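Local coordinates for ThiJ/pfpI family protein (Bacillus anthracis, PDB 3EFE), which is of unknown function but belongs to the DJ-1/PfpI family, whose members include chaperones, proteases and glyoxalase-like enzymes built on an alpha/beta sandwich, at residues N132-T137 / K148-G153; L152-S157 / G166-E171; P93-I98 / T115-N120; R127-N132 / P142-E147; G22-E27 / M174-K179. One frame throughout, in Å; residues are numbered along the deposited sequence.

Contact 1 (N132-T137 / K148-G153)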
# COMPACT_ATOMS: atom_id res chain seq x y z
N ASN D 132 4.58 5.12 16.57
CA ASN D 132 5.65 4.18 16.34
C ASN D 132 6.38 3.80 17.60
O ASN D 132 6.69 2.65 17.79
CB ASN D 132 6.61 4.73 15.26
CG ASN D 132 5.97 4.71 13.88
OD1 ASN D 132 5.23 3.77 13.55
ND2 ASN D 132 6.28 5.73 13.03
N ASN D 133 6.68 4.77 18.44
CA ASN D 133 7.47 4.54 19.65
C ASN D 133 7.24 5.72 20.61
O ASN D 133 7.43 6.89 20.23
CB ASN D 133 8.97 4.49 19.27
CG ASN D 133 9.87 4.31 20.48
OD1 ASN D 133 10.50 5.27 20.95
ND2 ASN D 133 9.92 3.06 21.01
N LEU D 134 6.83 5.40 21.83
CA LEU D 134 6.63 6.40 22.86
C LEU D 134 7.85 7.31 23.12
O LEU D 134 7.73 8.56 23.08
CB LEU D 134 6.33 5.67 24.15
CG LEU D 134 6.02 6.53 25.38
CD1 LEU D 134 4.92 7.58 25.07
CD2 LEU D 134 5.61 5.54 26.40
N GLU D 135 9.03 6.69 23.29
CA GLU D 135 10.25 7.49 23.60
C GLU D 135 10.62 8.44 22.53
O GLU D 135 10.98 9.58 22.81
CB GLU D 135 11.40 6.60 24.08
CG GLU D 135 10.95 5.83 25.37
CD GLU D 135 10.57 6.80 26.55
OE1 GLU D 135 9.76 6.40 27.43
OE2 GLU D 135 11.11 7.98 26.61
N TYR D 136 10.47 8.02 21.28
CA TYR D 136 10.78 8.88 20.18
C TYR D 136 9.73 9.98 20.12
O TYR D 136 10.06 11.11 19.86
CB TYR D 136 10.91 8.07 18.89
CG TYR D 136 11.33 8.89 17.70
CD1 TYR D 136 12.63 9.40 17.59
CD2 TYR D 136 10.43 9.19 16.67
CE1 TYR D 136 13.02 10.19 16.48
CE2 TYR D 136 10.78 9.97 15.58
CZ TYR D 136 12.09 10.45 15.46
OH TYR D 136 12.42 11.25 14.38
N THR D 137 8.46 9.67 20.37
CA THR D 137 7.41 10.66 20.27
C THR D 137 7.67 11.73 21.34
O THR D 137 7.53 12.89 21.04
CB THR D 137 5.95 10.04 20.48
OG1 THR D 137 5.66 9.07 19.47
CG2 THR D 137 4.85 11.12 20.51
N LYS D 148 0.18 9.23 29.45
CA LYS D 148 -0.70 8.41 30.28
C LYS D 148 -1.68 7.59 29.38
O LYS D 148 -1.96 6.40 29.66
CB LYS D 148 -1.43 9.37 31.28
CG LYS D 148 -2.50 8.81 32.15
CD LYS D 148 -1.91 8.16 33.38
CE LYS D 148 -3.03 7.46 34.23
NZ LYS D 148 -3.82 8.38 35.14
N PHE D 149 -2.16 8.26 28.32
CA PHE D 149 -3.13 7.79 27.32
C PHE D 149 -2.61 6.88 26.21
O PHE D 149 -3.41 6.26 25.47
CB PHE D 149 -3.81 9.00 26.69
CG PHE D 149 -4.70 9.71 27.66
CD1 PHE D 149 -6.04 9.30 27.82
CD2 PHE D 149 -4.19 10.74 28.48
CE1 PHE D 149 -6.87 9.92 28.78
CE2 PHE D 149 -5.01 11.37 29.42
CZ PHE D 149 -6.35 10.96 29.57
N TYR D 150 -1.30 6.78 26.14
CA TYR D 150 -0.59 6.00 25.20
C TYR D 150 -0.68 4.51 25.44
O TYR D 150 -0.37 4.04 26.52
CB TYR D 150 0.91 6.42 25.20
CG TYR D 150 1.73 5.81 24.07
CD1 TYR D 150 2.02 6.54 22.94
CD2 TYR D 150 2.18 4.47 24.14
CE1 TYR D 150 2.75 6.00 21.88
CE2 TYR D 150 2.89 3.92 23.10
CZ TYR D 150 3.17 4.70 21.97
OH TYR D 150 3.87 4.17 20.94
N GLU D 151 -0.99 3.78 24.37
CA GLU D 151 -1.08 2.32 24.35
C GLU D 151 -0.14 1.69 23.34
O GLU D 151 0.39 2.38 22.50
CB GLU D 151 -2.51 1.90 24.00
CG GLU D 151 -3.45 2.12 25.09
CD GLU D 151 -4.87 1.93 24.64
OE1 GLU D 151 -5.11 1.08 23.73
OE2 GLU D 151 -5.76 2.63 25.20
N LEU D 152 0.02 0.37 23.40
CA LEU D 152 0.99 -0.36 22.53
C LEU D 152 0.43 -0.60 21.15
O LEU D 152 1.18 -0.72 20.21
CB LEU D 152 1.40 -1.72 23.15
CG LEU D 152 2.80 -1.86 23.78
CD1 LEU D 152 3.24 -0.64 24.67
CD2 LEU D 152 2.91 -3.19 24.56
N GLY D 153 -0.90 -0.70 21.03
CA GLY D 153 -1.52 -0.74 19.73
C GLY D 153 -1.18 -2.06 19.15
O GLY D 153 -1.34 -3.05 19.82
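One face of the Tyr150 ring is taken by Leu134, whose CD1 methyl stands 3.7 Å above the ring plane, displaced toward the rim and 22° off the normal from the ring centre. This is a CH-pi contact; Leu134 CD1 lies 3.7 Å from Tyr150 CD1, and Leu134 CB follows at 4.0 Å from Tyr150 CE2. The two side chains run alongside each other, pointing opposite ways. Tyr150 gets there with CG anti to the backbone N (chi1 -170°), which carries the ring across to the start of the helix. The phenol oxygen ends beside the backbone: Tyr150 OH is 3.3 Å from Leu134 N, but the angle is too poor for a hydrogen bond, and its polar partner is Ser131 OG. Asn133 is the N-cap of the helix, its OD1 accepting from Tyr136 N at 2.8 Å, so the ring packs against a capped first turn. No hydrogen bond joins the two segments. The His129 ring meets the phenol ring nearly at right angles. The contact lies at the surface, pinning the loop that leads to strand 155-158 against the start of helix 134-140, which is in turn tied to helix 113-119 through Thr137 and Asp116.

Contact 2 (L152-S157 / G166-E171)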
# COMPACT_ATOMS: atom_id res chain seq x y z
N LEU D 152 0.02 0.37 23.40
CA LEU D 152 0.99 -0.36 22.53
C LEU D 152 0.43 -0.60 21.15
O LEU D 152 1.18 -0.72 20.21
CB LEU D 152 1.40 -1.72 23.15
CG LEU D 152 2.80 -1.86 23.78
CD1 LEU D 152 3.24 -0.64 24.67
CD2 LEU D 152 2.91 -3.19 24.56
N GLY D 153 -0.90 -0.70 21.03
CA GLY D 153 -1.52 -0.74 19.73
C GLY D 153 -1.18 -2.06 19.15
O GLY D 153 -1.34 -3.05 19.82
N PRO D 154 -0.70 -2.11 17.90
CA PRO D 154 -0.21 -1.08 16.98
C PRO D 154 -1.27 -0.17 16.30
O PRO D 154 -0.90 0.65 15.49
CB PRO D 154 0.48 -1.94 15.89
CG PRO D 154 -0.54 -3.13 15.76
CD PRO D 154 -0.73 -3.45 17.24
N ALA D 155 -2.55 -0.40 16.56
CA ALA D 155 -3.66 0.48 16.18
C ALA D 155 -4.62 0.62 17.38
O ALA D 155 -4.91 -0.36 18.10
CB ALA D 155 -4.43 -0.05 14.87
N VAL D 156 -5.09 1.85 17.58
CA VAL D 156 -5.90 2.23 18.74
C VAL D 156 -7.00 3.14 18.21
O VAL D 156 -6.77 4.04 17.36
CB VAL D 156 -5.05 3.06 19.82
CG1 VAL D 156 -5.93 3.74 20.88
CG2 VAL D 156 -3.86 2.24 20.45
N SER D 157 -8.20 2.95 18.76
CA SER D 157 -9.40 3.74 18.38
C SER D 157 -10.06 4.35 19.61
O SER D 157 -10.29 3.65 20.55
CB SER D 157 -10.42 2.87 17.62
OG SER D 157 -11.39 3.71 17.00
N GLY D 166 3.21 2.77 11.74
CA GLY D 166 3.51 2.61 10.35
C GLY D 166 3.69 1.18 9.89
O GLY D 166 3.37 0.83 8.71
N ILE D 167 4.07 0.31 10.84
CA ILE D 167 4.17 -1.10 10.48
C ILE D 167 2.84 -1.85 10.49
O ILE D 167 2.80 -3.01 10.14
CB ILE D 167 5.23 -1.88 11.29
CG1 ILE D 167 4.81 -2.00 12.77
CG2 ILE D 167 6.63 -1.18 11.15
CD1 ILE D 167 5.97 -2.28 13.67
N ALA D 168 1.76 -1.19 10.85
CA ALA D 168 0.47 -1.83 11.06
C ALA D 168 -0.63 -1.22 10.15
O ALA D 168 -1.70 -0.82 10.64
CB ALA D 168 0.08 -1.68 12.56
N PRO D 169 -0.41 -1.22 8.81
CA PRO D 169 -1.48 -0.70 7.92
C PRO D 169 -2.81 -1.48 7.85
O PRO D 169 -3.87 -0.87 7.58
CB PRO D 169 -0.80 -0.62 6.56
CG PRO D 169 0.44 -1.41 6.66
CD PRO D 169 0.78 -1.65 8.05
N LEU D 170 -2.78 -2.80 8.04
CA LEU D 170 -4.01 -3.64 8.02
C LEU D 170 -4.84 -3.38 9.21
O LEU D 170 -6.09 -3.31 9.12
CB LEU D 170 -3.68 -5.12 8.11
CG LEU D 170 -3.85 -6.14 6.99
CD1 LEU D 170 -3.73 -7.61 7.55
CD2 LEU D 170 -5.17 -5.91 6.23
N GLU D 171 -4.16 -3.34 10.37
CA GLU D 171 -4.80 -3.00 11.64
C GLU D 171 -5.39 -1.57 11.61
O GLU D 171 -6.51 -1.35 12.11
CB GLU D 171 -3.79 -3.10 12.83
CG GLU D 171 -3.50 -4.47 13.26
CD GLU D 171 -2.57 -5.21 12.32
OE1 GLU D 171 -1.83 -4.59 11.44
OE2 GLU D 171 -2.56 -6.46 12.50
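Pro154 and Ala168 bring their CA atoms to 6.0 Å and Ala155 and Glu171 theirs to 5.8 Å, where a loop with a cis peptide before Pro154 turns into strand 155-158 beside the first turn of helix 169-179. The pyrrolidine ring carries the contact. Pro154 CB sits 3.4 Å from Ala168 CB, tighter than usual for two carbons, and Pro154 CG is 3.6 Å from that same methyl, so one edge of the proline bears on a single carbon. Next to it Pro154 CG reaches Glu171 CG at 4.1 Å, the two side chains meeting at a slant. One residue further on, Ala155 CB lies 3.7 Å from Glu171 CB and equally far from Glu171 O. The Glu171 side chain offers only its carbons here: with chi1 at -77° CG is anti to the carbonyl carbon, and a bend at chi2 swings the carboxylate off toward helix 185-197, where OE2 meets Tyr192 OH and Lys196 NZ. His198 of the second subunit packs on Ala168 and Glu171 as well. The chemistry is thus close apolar fitting without a hydrogen bond across it. Ala168, at the N-cap position, has no polar side-chain group to cap the helix, and its methyl packs on the proline, while Glu171, in the first helical turn, is probably kept ionised by Lys196 and the helix start.

Contact 3 (P93-I98 / T115-N120)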
# COMPACT_ATOMS: atom_id res chain seq x y z
N PRO D 93 -1.02 24.58 8.29
CA PRO D 93 -2.43 24.88 8.08
C PRO D 93 -3.38 23.65 8.26
O PRO D 93 -4.36 23.76 9.00
CB PRO D 93 -2.46 25.44 6.66
CG PRO D 93 -1.08 25.80 6.36
CD PRO D 93 -0.23 24.85 7.09
N ILE D 94 -3.07 22.49 7.67
CA ILE D 94 -3.92 21.31 7.92
C ILE D 94 -3.93 20.92 9.37
O ILE D 94 -4.94 20.47 9.90
CB ILE D 94 -3.65 20.05 7.00
CG1 ILE D 94 -4.97 19.23 6.89
CG2 ILE D 94 -2.40 19.26 7.45
CD1 ILE D 94 -4.95 17.98 6.14
N LEU D 95 -2.82 21.13 10.05
CA LEU D 95 -2.69 20.67 11.42
C LEU D 95 -3.55 21.55 12.32
O LEU D 95 -4.04 21.09 13.37
CB LEU D 95 -1.21 20.65 11.78
CG LEU D 95 -0.41 19.42 12.28
CD1 LEU D 95 -0.96 18.05 12.01
CD2 LEU D 95 1.02 19.56 11.80
N GLU D 96 -3.82 22.79 11.88
CA GLU D 96 -4.68 23.71 12.65
C GLU D 96 -6.11 23.30 12.48
O GLU D 96 -6.85 23.17 13.47
CB GLU D 96 -4.40 25.17 12.28
CG GLU D 96 -2.93 25.57 12.77
CD GLU D 96 -2.42 27.02 12.41
OE1 GLU D 96 -3.10 27.76 11.61
OE2 GLU D 96 -1.32 27.39 12.90
N ARG D 97 -6.45 23.03 11.22
CA ARG D 97 -7.78 22.60 10.76
C ARG D 97 -8.18 21.31 11.35
O ARG D 97 -9.34 21.05 11.43
CB ARG D 97 -7.78 22.37 9.24
CG ARG D 97 -7.40 23.56 8.35
CD ARG D 97 -8.57 24.44 7.92
NE ARG D 97 -9.77 23.65 7.68
CZ ARG D 97 -10.25 23.24 6.49
NH1 ARG D 97 -9.71 23.57 5.33
NH2 ARG D 97 -11.35 22.51 6.50
N ILE D 98 -7.21 20.48 11.69
CA ILE D 98 -7.47 19.14 12.24
C ILE D 98 -8.05 19.32 13.62
O ILE D 98 -8.86 18.48 14.09
CB ILE D 98 -6.16 18.23 12.30
CG1 ILE D 98 -5.85 17.63 10.93
CG2 ILE D 98 -6.30 17.09 13.31
CD1 ILE D 98 -4.31 17.47 10.58
N THR D 115 0.88 10.78 13.40
CA THR D 115 0.66 10.59 14.84
C THR D 115 1.49 11.53 15.75
O THR D 115 0.94 12.16 16.68
CB THR D 115 1.04 9.13 15.07
OG1 THR D 115 -0.14 8.32 15.05
CG2 THR D 115 1.78 8.94 16.16
N ASP D 116 2.77 11.66 15.43
CA ASP D 116 3.63 12.68 15.99
C ASP D 116 3.25 14.13 15.60
O ASP D 116 3.32 15.01 16.46
CB ASP D 116 5.09 12.37 15.66
CG ASP D 116 5.60 11.16 16.44
OD1 ASP D 116 4.89 10.77 17.40
OD2 ASP D 116 6.70 10.62 16.16
N ALA D 117 2.76 14.39 14.38
CA ALA D 117 2.23 15.76 14.09
C ALA D 117 1.14 16.18 15.09
O ALA D 117 1.14 17.31 15.64
CB ALA D 117 1.71 15.85 12.72
N LEU D 118 0.23 15.25 15.34
CA LEU D 118 -0.89 15.43 16.21
C LEU D 118 -0.48 15.50 17.66
O LEU D 118 -0.99 16.31 18.42
CB LEU D 118 -1.88 14.25 16.05
CG LEU D 118 -3.06 14.32 15.08
CD1 LEU D 118 -2.73 14.98 13.78
CD2 LEU D 118 -3.57 12.94 14.82
N ALA D 119 0.37 14.58 18.08
CA ALA D 119 0.95 14.61 19.43
C ALA D 119 1.56 15.99 19.74
O ALA D 119 1.32 16.57 20.80
CB ALA D 119 1.99 13.52 19.58
N ASN D 120 2.31 16.55 18.81
CA ASN D 120 2.85 17.89 19.05
C ASN D 120 1.90 19.09 19.01
O ASN D 120 2.33 20.22 19.26
CB ASN D 120 4.02 18.18 18.13
CG ASN D 120 5.05 19.18 18.77
OD1 ASN D 120 5.54 20.09 18.11
ND2 ASN D 120 5.37 18.96 20.05
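Leu95 reaches across from helix 92-104 and sets both of its methyls around Ala117: Leu95 CD1 comes to 3.5 Å from Ala117 CB and CD2 to 3.9 Å from that atom. The methyl of Ala117 thus fits into the fork of the leucine. Leu95 pays for this with a poorly staggered side chain, chi1 -123° and chi2 21°, which suggests some strain or a loosely defined position. The same CD1 also touches Leu118 CD1 at 4.0 Å, the two leucines running askew to each other. Leu118 sends only this methyl over; its CB does not point at helix 92-104, and chi1 and chi2 together bring CD1 round to it. Ile98 completes the group from the next turn of its helix. Its CG2 branch is anti to the backbone N, and this methyl comes to 4.2 Å from Leu118 CD1, the two side chains crossing at about a right angle. The axes of the two short helical segments pass 10.9 Å apart and cross at -67°, and the contact is wholly apolar. Below it Ile98 and Leu118 rest on Leu80 of strand 77-80, Leu118 also on Leu161 of strand 161-164, while Trp86 flanks Ala117. Helix 92-104 links the neighbouring parallel strands 77-80 and 107-111; helix 113-119 follows strand 107-111, and the turn between them corresponds to the nucleophile elbow of DJ-1/PfpI relatives.

Contact 4 (R127-N132 / P142-E147)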
# COMPACT_ATOMS: atom_id res chain seq x y z
N ARG D 127 -6.61 11.78 24.58
CA ARG D 127 -7.22 10.67 23.83
C ARG D 127 -6.33 9.42 23.87
O ARG D 127 -5.10 9.57 23.87
CB ARG D 127 -7.47 11.10 22.40
CG ARG D 127 -8.28 12.31 22.28
CD ARG D 127 -8.31 12.79 20.88
NE ARG D 127 -9.65 13.25 20.53
CZ ARG D 127 -9.98 14.53 20.30
NH1 ARG D 127 -11.27 14.79 20.02
NH2 ARG D 127 -9.04 15.52 20.33
N LYS D 128 -6.91 8.22 23.93
CA LYS D 128 -6.12 7.00 23.78
C LYS D 128 -5.47 7.03 22.39
O LYS D 128 -6.06 7.47 21.40
CB LYS D 128 -6.94 5.72 23.91
CG LYS D 128 -7.80 5.54 25.21
CD LYS D 128 -9.26 4.91 25.02
CE LYS D 128 -9.46 3.81 23.89
NZ LYS D 128 -8.55 2.60 23.99
N HIS D 129 -4.22 6.59 22.31
CA HIS D 129 -3.49 6.65 21.06
C HIS D 129 -2.28 5.76 21.14
O HIS D 129 -1.84 5.35 22.22
CB HIS D 129 -3.07 8.06 20.79
CG HIS D 129 -2.19 8.63 21.86
ND1 HIS D 129 -0.81 8.56 21.81
CD2 HIS D 129 -2.50 9.26 23.01
CE1 HIS D 129 -0.32 9.14 22.89
NE2 HIS D 129 -1.32 9.57 23.63
N THR D 130 -1.76 5.46 19.97
CA THR D 130 -0.45 4.87 19.83
C THR D 130 0.42 5.68 18.83
O THR D 130 0.02 6.73 18.33
CB THR D 130 -0.60 3.39 19.52
OG1 THR D 130 0.61 2.73 19.83
CG2 THR D 130 -1.01 3.13 18.05
N SER D 131 1.63 5.24 18.63
CA SER D 131 2.58 5.87 17.68
C SER D 131 3.60 4.81 17.39
O SER D 131 3.50 3.72 17.89
CB SER D 131 3.22 7.15 18.22
OG SER D 131 4.16 6.93 19.26
N ASN D 132 4.58 5.12 16.57
CA ASN D 132 5.65 4.18 16.34
C ASN D 132 6.38 3.80 17.60
O ASN D 132 6.69 2.65 17.79
CB ASN D 132 6.61 4.73 15.26
CG ASN D 132 5.97 4.71 13.88
OD1 ASN D 132 5.23 3.77 13.55
ND2 ASN D 132 6.28 5.73 13.03
N PRO D 142 7.82 18.26 21.99
CA PRO D 142 7.85 19.10 23.19
C PRO D 142 6.47 19.38 23.86
O PRO D 142 6.39 19.35 25.11
CB PRO D 142 8.42 20.44 22.70
CG PRO D 142 8.71 20.30 21.24
CD PRO D 142 8.63 18.83 20.90
N ASN D 143 5.44 19.71 23.06
CA ASN D 143 4.12 20.05 23.61
C ASN D 143 3.15 18.84 23.77
O ASN D 143 1.94 19.04 23.87
CB ASN D 143 3.43 21.34 23.00
CG ASN D 143 3.95 21.77 21.61
OD1 ASN D 143 4.35 20.95 20.79
ND2 ASN D 143 3.85 23.08 21.32
N TYR D 144 3.73 17.63 23.84
CA TYR D 144 2.99 16.38 24.03
C TYR D 144 2.89 16.06 25.50
O TYR D 144 3.88 15.95 26.18
CB TYR D 144 3.66 15.24 23.26
CG TYR D 144 3.17 13.85 23.57
CD1 TYR D 144 1.89 13.45 23.25
CD2 TYR D 144 4.01 12.92 24.13
CE1 TYR D 144 1.46 12.15 23.56
CE2 TYR D 144 3.56 11.59 24.42
CZ TYR D 144 2.31 11.23 24.11
OH TYR D 144 1.92 9.92 24.39
N LYS D 145 1.68 15.89 26.00
CA LYS D 145 1.47 15.58 27.43
C LYS D 145 0.54 14.37 27.64
O LYS D 145 -0.13 14.21 28.72
CB LYS D 145 0.90 16.83 28.15
CG LYS D 145 1.76 18.11 28.08
CD LYS D 145 0.91 19.36 28.43
CE LYS D 145 1.55 20.71 28.01
NZ LYS D 145 3.07 20.71 28.09
N GLY D 146 0.51 13.48 26.64
CA GLY D 146 -0.46 12.39 26.58
C GLY D 146 0.12 11.07 26.96
O GLY D 146 -0.48 10.09 26.72
N GLU D 147 1.28 11.03 27.57
CA GLU D 147 1.92 9.73 27.86
C GLU D 147 1.07 8.73 28.60
O GLU D 147 1.24 7.51 28.46
CB GLU D 147 3.20 9.93 28.67
CG GLU D 147 4.01 8.64 28.70
CD GLU D 147 5.30 8.67 29.50
OE1 GLU D 147 5.60 7.57 30.05
OE2 GLU D 147 5.98 9.73 29.54
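His129 meets Gly146 and Tyr144 at the edge of its imidazole. NE2 donates to Gly146 O at 3.2 Å with an angle of 150° at the hydrogen; the donor stands well above the carbonyl plane, 48° out of it, so this is a bond of moderate quality. Tyr144 comes from the opposite direction and the two rings meet by their edges, centroids 5.6 Å apart and planes at 80°; their closest approach is too tight in the model to be relied on. On the tyrosine side, Gly146 N sits over one face of the phenol ring, 3.5 Å above its plane and toward the rim, so the chain curls back over its own aromatic. At chi1 His129 holds CG between the backbone N and the carbonyl carbon, which turns the imidazole toward the 142-147 loop. Both segments are loops flanking helix 134-140 in this DJ-1/PfpI alpha/beta domain, and the contact pulls together the chain ahead of that helix and the chain behind it. Further out, backbone bonds to Phe149 and Glu151 fix the main chain of His129, and Thr130 N reaches Thr163 OG1 on the central sheet. Tyr144 is wedged against Ala119 of helix 113-119 and against Leu134 and Thr137 of helix 134-140.

Contact 5 (G22-E27 / M174-K179)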
# COMPACT_ATOMS: atom_id res chain seq x y z
N GLY D 22 -2.72 2.16 1.61
CA GLY D 22 -3.16 1.42 0.43
C GLY D 22 -4.37 0.51 0.56
O GLY D 22 -5.24 0.53 -0.28
N TYR D 23 -4.36 -0.33 1.59
CA TYR D 23 -5.50 -1.13 2.03
C TYR D 23 -6.74 -0.28 2.29
O TYR D 23 -7.85 -0.57 1.79
CB TYR D 23 -5.13 -1.84 3.32
CG TYR D 23 -4.10 -3.00 3.27
CD1 TYR D 23 -4.34 -4.14 2.54
CD2 TYR D 23 -2.91 -2.96 4.02
CE1 TYR D 23 -3.48 -5.17 2.53
CE2 TYR D 23 -1.99 -4.00 4.00
CZ TYR D 23 -2.30 -5.11 3.25
OH TYR D 23 -1.45 -6.18 3.20
N LEU D 24 -6.57 0.75 3.11
CA LEU D 24 -7.73 1.53 3.51
C LEU D 24 -8.40 2.21 2.33
O LEU D 24 -9.58 2.06 2.12
CB LEU D 24 -7.33 2.57 4.59
CG LEU D 24 -8.44 3.39 5.23
CD1 LEU D 24 -9.69 2.47 5.73
CD2 LEU D 24 -7.87 4.24 6.35
N ILE D 25 -7.64 2.95 1.56
CA ILE D 25 -8.22 3.72 0.47
C ILE D 25 -8.85 2.87 -0.69
O ILE D 25 -9.84 3.26 -1.31
CB ILE D 25 -7.24 4.85 -0.03
CG1 ILE D 25 -5.99 4.28 -0.70
CG2 ILE D 25 -7.02 5.82 1.06
CD1 ILE D 25 -5.36 5.23 -1.73
N ALA D 26 -8.24 1.70 -0.95
CA ALA D 26 -8.70 0.78 -1.97
C ALA D 26 -10.03 0.17 -1.57
O ALA D 26 -10.94 -0.05 -2.37
CB ALA D 26 -7.61 -0.28 -2.18
N GLU D 27 -10.19 -0.14 -0.31
CA GLU D 27 -11.44 -0.78 0.13
C GLU D 27 -12.62 0.22 0.16
O GLU D 27 -13.76 -0.11 -0.16
CB GLU D 27 -11.25 -1.40 1.51
CG GLU D 27 -10.35 -2.60 1.55
CD GLU D 27 -10.76 -3.72 0.60
OE1 GLU D 27 -11.85 -3.66 0.00
OE2 GLU D 27 -9.98 -4.68 0.46
N MET D 174 -8.41 -1.70 9.35
CA MET D 174 -9.44 -2.40 10.06
C MET D 174 -10.15 -1.53 11.06
O MET D 174 -11.36 -1.57 11.14
CB MET D 174 -8.85 -3.64 10.75
CG MET D 174 -9.93 -4.66 11.22
SD MET D 174 -9.97 -4.80 12.98
CE MET D 174 -10.45 -3.21 13.54
N GLU D 175 -9.41 -0.76 11.84
CA GLU D 175 -9.99 0.14 12.82
C GLU D 175 -10.74 1.27 12.17
O GLU D 175 -11.78 1.64 12.67
CB GLU D 175 -8.87 0.74 13.79
CG GLU D 175 -8.14 -0.27 14.73
CD GLU D 175 -9.05 -0.91 15.76
OE1 GLU D 175 -10.23 -0.46 15.87
OE2 GLU D 175 -8.62 -1.88 16.42
N VAL D 176 -10.23 1.85 11.09
CA VAL D 176 -10.97 2.93 10.41
C VAL D 176 -12.25 2.38 9.86
O VAL D 176 -13.32 2.98 10.04
CB VAL D 176 -10.17 3.61 9.26
CG1 VAL D 176 -11.02 4.67 8.54
CG2 VAL D 176 -8.98 4.24 9.83
N LEU D 177 -12.15 1.21 9.25
CA LEU D 177 -13.28 0.58 8.54
C LEU D 177 -14.43 0.31 9.50
O LEU D 177 -15.58 0.54 9.17
CB LEU D 177 -12.81 -0.71 7.85
CG LEU D 177 -12.53 -0.78 6.32
CD1 LEU D 177 -12.65 0.52 5.50
CD2 LEU D 177 -11.26 -1.51 6.01
N LYS D 178 -14.06 -0.19 10.68
CA LYS D 178 -14.93 -0.45 11.78
C LYS D 178 -15.52 0.83 12.35
O LYS D 178 -16.67 0.89 12.55
CB LYS D 178 -14.15 -1.16 12.85
CG LYS D 178 -14.94 -1.71 14.01
CD LYS D 178 -13.93 -2.61 14.74
CE LYS D 178 -14.48 -3.29 15.96
NZ LYS D 178 -14.67 -2.27 17.10
N LYS D 179 -14.72 1.85 12.60
CA LYS D 179 -15.26 3.11 13.13
C LYS D 179 -16.36 3.63 12.23
O LYS D 179 -17.38 3.98 12.72
CB LYS D 179 -14.14 4.18 13.32
CG LYS D 179 -14.55 5.56 13.93
CD LYS D 179 -15.00 5.46 15.41
CE LYS D 179 -16.29 6.40 15.78
NZ LYS D 179 -16.88 6.29 17.25
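Leu24 and Leu177 mark the closest backbone approach, their CA atoms 7.6 Å apart where the axes of two short helical pieces pass at 10.0 Å with their directions 34° apart. Helix 18-30 is kinked here, since the N atoms of Tyr23 and Leu24 make no bond to the turn before. Leu24 extends with CG anti to the backbone N (chi1 -174°) and lays its two methyls against Val176: Leu24 CD2 is 3.7 Å from Val176 CG2, while CD1 is 3.7 Å from Val176 CB. Leu24 CD1 also meets Leu177 CD1 at 3.6 Å. Glu27, one turn on, adds a looser touch, CB to Leu177 CD2 at 4.5 Å, and turns its carboxylate away to a salt bridge with Arg32. Sheet residues lie alongside, Leu24 packing on Ile79 and Val176 on Leu77 of strand 77-80. The Tyr23 ring meets Trp19 of the second subunit with the planes nearly parallel, so helix 18-30 also reaches the dimer interface. Two helices far apart in sequence, packed side by side through branched aliphatic residues against a mainly parallel sheet, belong to the alpha/beta sandwich of the DJ-1/PfpI family.

In the fold
Contacts 3 and 5 are buried helix-to-helix packing, both apolar across the interface and both resting on strand 77-80, yet their centres lie 21 Å apart and they do not touch. Contacts 1 and 4 form a pair further out: their centres are 6 Å apart, their segments alternate along the chain around helix 134-140, and aromatic side chains do the work. Contact 4 is the buried member, with the one hydrogen bond across any of these pairs of segments; contact 1 lies at the surface and meets contact 3 through Thr137 and Asp116. Contact 2, partly buried, joins contacts 1 and 4, whose Asn132 reaches its Gly166, to contact 5, with which it shares helix 169-179; both touch the second subunit.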